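Local coordinates for DyP2 (Amycolatopsis sp. ATCC 39116, PDB 4G2C), which is a haem-containing dye-decolourising peroxidase from a lignin-reactive bacterium that probably oxidises dyes and other substrates with hydrogen peroxide and also binds manganese, at residues V117-V129 / E480-L493. Sequence-based numbering, arbitrary orientation.
Sequences VGLTAHGYATLGV and EYFFMPSLAFLRSL
Leu119 and Phe483 form a single antiparallel bridge, a hydrogen-bonded pair, where strand 117-119 meets strand 480-484, the N-to-C directions of the two short segments standing 121° apart. Leu119 N donates to Phe483 O at 2.9 Å and nearly straight, while Phe483 N returns a more bent bond to Leu119 O. CA-H...O contacts flank the pair: Met484 CA approaches Val117 O, and Gly118 CA lies 3.3 Å from Phe483 O. A water extends the link, accepting from Ala121 N and donating to Tyr481 O.

Beside the bridge, the side chains of Thr120 and Phe482 run alongside each other. The threonine methyl CG2 comes to 3.2 Å from Phe482 CE2 and also touches Glu480 CG. With chi1 at 66°, OG1 is turned back to cap helix 121-127 by accepting from Gly123 N, and it also bonds to Ile164 O. With an alanine here, Gly123 N would probably lose its side-chain cap and Ile164 O its hydroxyl partner, and a gap would open beside Phe482 where CG2 had been.

Across the bridge the packing is mainly apolar. Tyr124 OH reaches 3.3 Å from Phe483 CD2 and passes Pro485 CB, its ring covered on one face by Leu119 CD1. The same methyl meets Phe489 CE2 at 3.9 Å, and Val129 CG1 lies at the edge of the Phe489 ring. Phe489 CG stands anti to its N (chi1 166°), which sends the ring from helix 487-491 toward these partners. Leu493, the C-terminal residue, lays CG over one face of the Phe489 ring and reaches Val129 with CD2.

The direct polar link is thus two backbone bonds, with a water and Gln55, bonded to Val117 O and Pro485 O, spanning the rest, and the hydrophobic cluster supplies the breadth: together they join the edge strand of one ferredoxin-like half of the DyP fold to the last strand and C-terminal helix of the other.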
loop_
_atom_site.group_PDB
_atom_site.type_symbol
_atom_site.label_atom_id
_atom_site.label_comp_id
_atom_site.label_asym_id
_atom_site.label_seq_id
_atom_site.Cartn_x
_atom_site.Cartn_y
_atom_site.Cartn_z
ATOM N N VAL A 117 13.140 9.562 2.271
ATOM C CA VAL A 117 13.741 10.122 1.081
ATOM C C VAL A 117 13.823 9.078 -0.048
ATOM O O VAL A 117 14.469 8.035 0.094
ATOM C CB VAL A 117 15.147 10.699 1.394
ATOM C CG1 VAL A 117 15.830 11.207 0.109
ATOM C CG2 VAL A 117 15.061 11.811 2.443
ATOM N N GLY A 118 13.171 9.366 -1.170
ATOM C CA GLY A 118 13.313 8.531 -2.346
ATOM C C GLY A 118 13.835 9.298 -3.552
ATOM O O GLY A 118 13.564 10.486 -3.690
ATOM N N LEU A 119 14.560 8.600 -4.428
ATOM C CA LEU A 119 15.069 9.141 -5.682
ATOM C C LEU A 119 14.523 8.402 -6.897
ATOM O O LEU A 119 14.423 7.179 -6.886
ATOM C CB LEU A 119 16.593 9.035 -5.705
ATOM C CG LEU A 119 17.323 9.794 -4.601
ATOM C CD1 LEU A 119 18.764 9.354 -4.529
ATOM C CD2 LEU A 119 17.208 11.278 -4.868
ATOM N N THR A 120 14.197 9.145 -7.957
ATOM C CA THR A 120 13.741 8.534 -9.209
ATOM C C THR A 120 14.939 8.215 -10.071
ATOM O O THR A 120 16.036 8.715 -9.826
ATOM C CB THR A 120 12.838 9.477 -10.028
ATOM O OG1 THR A 120 13.610 10.609 -10.466
ATOM C CG2 THR A 120 11.653 9.949 -9.191
ATOM N N ALA A 121 14.738 7.390 -11.094
ATOM C CA ALA A 121 15.825 7.104 -12.030
ATOM C C ALA A 121 16.358 8.418 -12.598
ATOM O O ALA A 121 17.573 8.617 -12.726
ATOM C CB ALA A 121 15.357 6.184 -13.153
ATOM N N HIS A 122 15.447 9.324 -12.934
ATOM C CA HIS A 122 15.881 10.607 -13.458
ATOM C C HIS A 122 16.720 11.357 -12.436
ATOM O O HIS A 122 17.677 12.023 -12.783
ATOM C CB HIS A 122 14.705 11.472 -13.910
ATOM C CG HIS A 122 15.135 12.688 -14.667
ATOM N ND1 HIS A 122 15.527 13.855 -14.041
ATOM C CD2 HIS A 122 15.296 12.897 -15.995
ATOM C CE1 HIS A 122 15.885 14.737 -14.956
ATOM N NE2 HIS A 122 15.754 14.181 -16.149
ATOM N N GLY A 123 16.372 11.229 -11.163
ATOM C CA GLY A 123 17.106 11.926 -10.123
ATOM C C GLY A 123 18.511 11.381 -9.959
ATOM O O GLY A 123 19.436 12.124 -9.649
ATOM N N TYR A 124 18.672 10.075 -10.149
ATOM C CA TYR A 124 20.004 9.472 -10.170
ATOM C C TYR A 124 20.807 10.033 -11.343
ATOM O O TYR A 124 21.995 10.335 -11.211
ATOM C CB TYR A 124 19.924 7.935 -10.262
ATOM C CG TYR A 124 19.756 7.245 -8.921
ATOM C CD1 TYR A 124 20.866 6.932 -8.138
ATOM C CD2 TYR A 124 18.490 6.905 -8.436
ATOM C CE1 TYR A 124 20.724 6.312 -6.905
ATOM C CE2 TYR A 124 18.342 6.279 -7.211
ATOM C CZ TYR A 124 19.462 5.985 -6.448
ATOM O OH TYR A 124 19.333 5.364 -5.218
ATOM N N ALA A 125 20.146 10.177 -12.487
ATOM C CA ALA A 125 20.801 10.709 -13.674
ATOM C C ALA A 125 21.300 12.141 -13.439
ATOM O O ALA A 125 22.429 12.472 -13.787
ATOM C CB ALA A 125 19.871 10.633 -14.908
ATOM N N THR A 126 20.466 12.982 -12.840
ATOM C CA THR A 126 20.882 14.347 -12.516
ATOM C C THR A 126 22.085 14.377 -11.580
ATOM O O THR A 126 22.944 15.250 -11.681
ATOM C CB THR A 126 19.760 15.156 -11.841
ATOM O OG1 THR A 126 18.783 15.529 -12.814
ATOM C CG2 THR A 126 20.327 16.429 -11.224
ATOM N N LEU A 127 22.124 13.441 -10.643
ATOM C CA LEU A 127 23.213 13.387 -9.677
ATOM C C LEU A 127 24.460 12.768 -10.300
ATOM O O LEU A 127 25.559 12.867 -9.746
ATOM C CB LEU A 127 22.792 12.570 -8.447
ATOM C CG LEU A 127 21.716 13.132 -7.508
ATOM C CD1 LEU A 127 21.359 12.114 -6.447
ATOM C CD2 LEU A 127 22.154 14.447 -6.855
ATOM N N GLY A 128 24.281 12.118 -11.448
ATOM C CA GLY A 128 25.340 11.332 -12.063
ATOM C C GLY A 128 25.777 10.125 -11.232
ATOM O O GLY A 128 26.972 9.860 -11.093
ATOM N N VAL A 129 24.818 9.379 -10.686
ATOM C CA VAL A 129 25.146 8.259 -9.800
ATOM C C VAL A 129 24.644 6.909 -10.337
ATOM O O VAL A 129 23.577 6.829 -10.948
ATOM C CB VAL A 129 24.582 8.506 -8.371
ATOM C CG1 VAL A 129 24.669 7.264 -7.542
ATOM C CG2 VAL A 129 25.303 9.671 -7.687
ATOM N N GLU A 480 4.637 8.021 -9.483
ATOM C CA GLU A 480 6.005 7.780 -9.972
ATOM C C GLU A 480 6.699 6.674 -9.184
ATOM O O GLU A 480 6.253 6.310 -8.087
ATOM C CB GLU A 480 6.828 9.088 -9.931
ATOM C CG GLU A 480 8.263 8.980 -10.447
ATOM C CD GLU A 480 8.369 8.435 -11.877
ATOM O OE1 GLU A 480 8.350 9.235 -12.838
ATOM O OE2 GLU A 480 8.498 7.207 -12.041
ATOM N N TYR A 481 7.785 6.137 -9.740
ATOM C CA TYR A 481 8.580 5.124 -9.040
ATOM C C TYR A 481 9.877 5.711 -8.503
ATOM O O TYR A 481 10.537 6.495 -9.184
ATOM C CB TYR A 481 8.942 3.956 -9.959
ATOM C CG TYR A 481 7.790 3.171 -10.514
ATOM C CD1 TYR A 481 6.704 2.831 -9.718
ATOM C CD2 TYR A 481 7.787 2.768 -11.851
ATOM C CE1 TYR A 481 5.642 2.090 -10.234
ATOM C CE2 TYR A 481 6.737 2.035 -12.379
ATOM C CZ TYR A 481 5.660 1.696 -11.569
ATOM O OH TYR A 481 4.608 0.962 -12.086
ATOM N N PHE A 482 10.248 5.292 -7.295
ATOM C CA PHE A 482 11.428 5.805 -6.603
ATOM C C PHE A 482 12.242 4.661 -5.960
ATOM O O PHE A 482 11.835 3.507 -5.956
ATOM C CB PHE A 482 11.012 6.753 -5.476
ATOM C CG PHE A 482 10.184 7.951 -5.916
ATOM C CD1 PHE A 482 8.812 7.840 -6.109
ATOM C CD2 PHE A 482 10.771 9.198 -6.059
ATOM C CE1 PHE A 482 8.050 8.941 -6.475
ATOM C CE2 PHE A 482 10.017 10.297 -6.423
ATOM C CZ PHE A 482 8.658 10.173 -6.631
ATOM N N PHE A 483 13.377 5.003 -5.380
ATOM C CA PHE A 483 14.141 4.071 -4.588
ATOM C C PHE A 483 14.482 4.805 -3.295
ATOM O O PHE A 483 15.006 5.920 -3.343
ATOM C CB PHE A 483 15.414 3.687 -5.352
ATOM C CG PHE A 483 16.245 2.632 -4.679
ATOM C CD1 PHE A 483 15.836 1.306 -4.674
ATOM C CD2 PHE A 483 17.446 2.959 -4.079
ATOM C CE1 PHE A 483 16.610 0.319 -4.057
ATOM C CE2 PHE A 483 18.230 1.981 -3.470
ATOM C CZ PHE A 483 17.810 0.658 -3.458
ATOM N N MET A 484 14.167 4.221 -2.141
ATOM C CA MET A 484 14.710 4.765 -0.900
ATOM C C MET A 484 16.081 4.137 -0.670
ATOM O O MET A 484 16.191 2.953 -0.381
ATOM C CB MET A 484 13.817 4.525 0.324
ATOM C CG MET A 484 12.320 4.497 0.092
ATOM S SD MET A 484 11.490 5.922 -0.644
ATOM C CE MET A 484 11.862 5.671 -2.367
ATOM N N PRO A 485 17.139 4.932 -0.826
ATOM C CA PRO A 485 18.501 4.426 -0.649
ATOM C C PRO A 485 18.888 4.341 0.812
ATOM O O PRO A 485 18.167 4.816 1.690
ATOM C CB PRO A 485 19.355 5.481 -1.354
ATOM C CG PRO A 485 18.550 6.724 -1.255
ATOM C CD PRO A 485 17.119 6.316 -1.335
ATOM N N SER A 486 20.029 3.713 1.068
ATOM C CA SER A 486 20.527 3.558 2.420
ATOM C C SER A 486 20.980 4.902 2.969
ATOM O O SER A 486 21.333 5.815 2.205
ATOM C CB SER A 486 21.695 2.578 2.427
ATOM O OG SER A 486 22.786 3.129 1.710
ATOM N N LEU A 487 20.989 5.020 4.297
ATOM C CA LEU A 487 21.481 6.234 4.948
ATOM C C LEU A 487 22.950 6.524 4.633
ATOM O O LEU A 487 23.318 7.674 4.434
ATOM C CB LEU A 487 21.264 6.182 6.464
ATOM C CG LEU A 487 19.808 6.090 6.932
ATOM C CD1 LEU A 487 19.714 6.092 8.466
ATOM C CD2 LEU A 487 18.950 7.184 6.319
ATOM N N ALA A 488 23.777 5.481 4.591
ATOM C CA ALA A 488 25.190 5.629 4.262
ATOM C C ALA A 488 25.381 6.212 2.859
ATOM O O ALA A 488 26.299 6.995 2.626
ATOM C CB ALA A 488 25.927 4.288 4.407
ATOM N N PHE A 489 24.511 5.842 1.924
ATOM C CA PHE A 489 24.581 6.449 0.601
ATOM C C PHE A 489 24.334 7.949 0.684
ATOM O O PHE A 489 25.076 8.746 0.106
ATOM C CB PHE A 489 23.566 5.836 -0.363
ATOM C CG PHE A 489 23.377 6.652 -1.610
ATOM C CD1 PHE A 489 24.292 6.566 -2.660
ATOM C CD2 PHE A 489 22.309 7.533 -1.723
ATOM C CE1 PHE A 489 24.126 7.329 -3.802
ATOM C CE2 PHE A 489 22.137 8.296 -2.863
ATOM C CZ PHE A 489 23.046 8.199 -3.899
ATOM N N LEU A 490 23.276 8.324 1.394
ATOM C CA LEU A 490 22.887 9.724 1.492
ATOM C C LEU A 490 23.985 10.573 2.157
ATOM O O LEU A 490 24.256 11.691 1.725
ATOM C CB LEU A 490 21.556 9.862 2.232
ATOM C CG LEU A 490 20.336 9.199 1.582
ATOM C CD1 LEU A 490 19.101 9.369 2.448
ATOM C CD2 LEU A 490 20.071 9.714 0.160
ATOM N N ARG A 491 24.618 10.029 3.194
ATOM C CA ARG A 491 25.720 10.715 3.867
ATOM C C ARG A 491 26.944 10.840 2.945
ATOM O O ARG A 491 27.693 11.814 3.027
ATOM C CB ARG A 491 26.124 9.999 5.165
ATOM C CG ARG A 491 25.053 9.926 6.265
ATOM C CD ARG A 491 25.674 9.538 7.629
ATOM N NE ARG A 491 26.447 8.295 7.556
ATOM C CZ ARG A 491 25.904 7.079 7.599
ATOM N NH1 ARG A 491 24.592 6.961 7.711
ATOM N NH2 ARG A 491 26.663 5.985 7.523
ATOM N N SER A 492 27.133 9.857 2.068
ATOM C CA SER A 492 28.317 9.802 1.202
ATOM C C SER A 492 28.298 10.803 0.042
ATOM O O SER A 492 29.277 10.927 -0.693
ATOM C CB SER A 492 28.496 8.388 0.639
ATOM O OG SER A 492 27.599 8.153 -0.446
ATOM N N LEU A 493 27.188 11.508 -0.124
ATOM C CA LEU A 493 27.026 12.413 -1.252
ATOM C C LEU A 493 27.783 13.735 -1.083
ATOM O O LEU A 493 27.975 14.251 0.027
ATOM C CB LEU A 493 25.537 12.670 -1.515
ATOM C CG LEU A 493 24.821 11.517 -2.213
ATOM C CD1 LEU A 493 23.341 11.804 -2.410
ATOM C CD2 LEU A 493 25.499 11.187 -3.547
ATOM O OXT LEU A 493 28.218 14.319 -2.079
HETATM O O HOH W 1 12.145 6.386 -11.392
#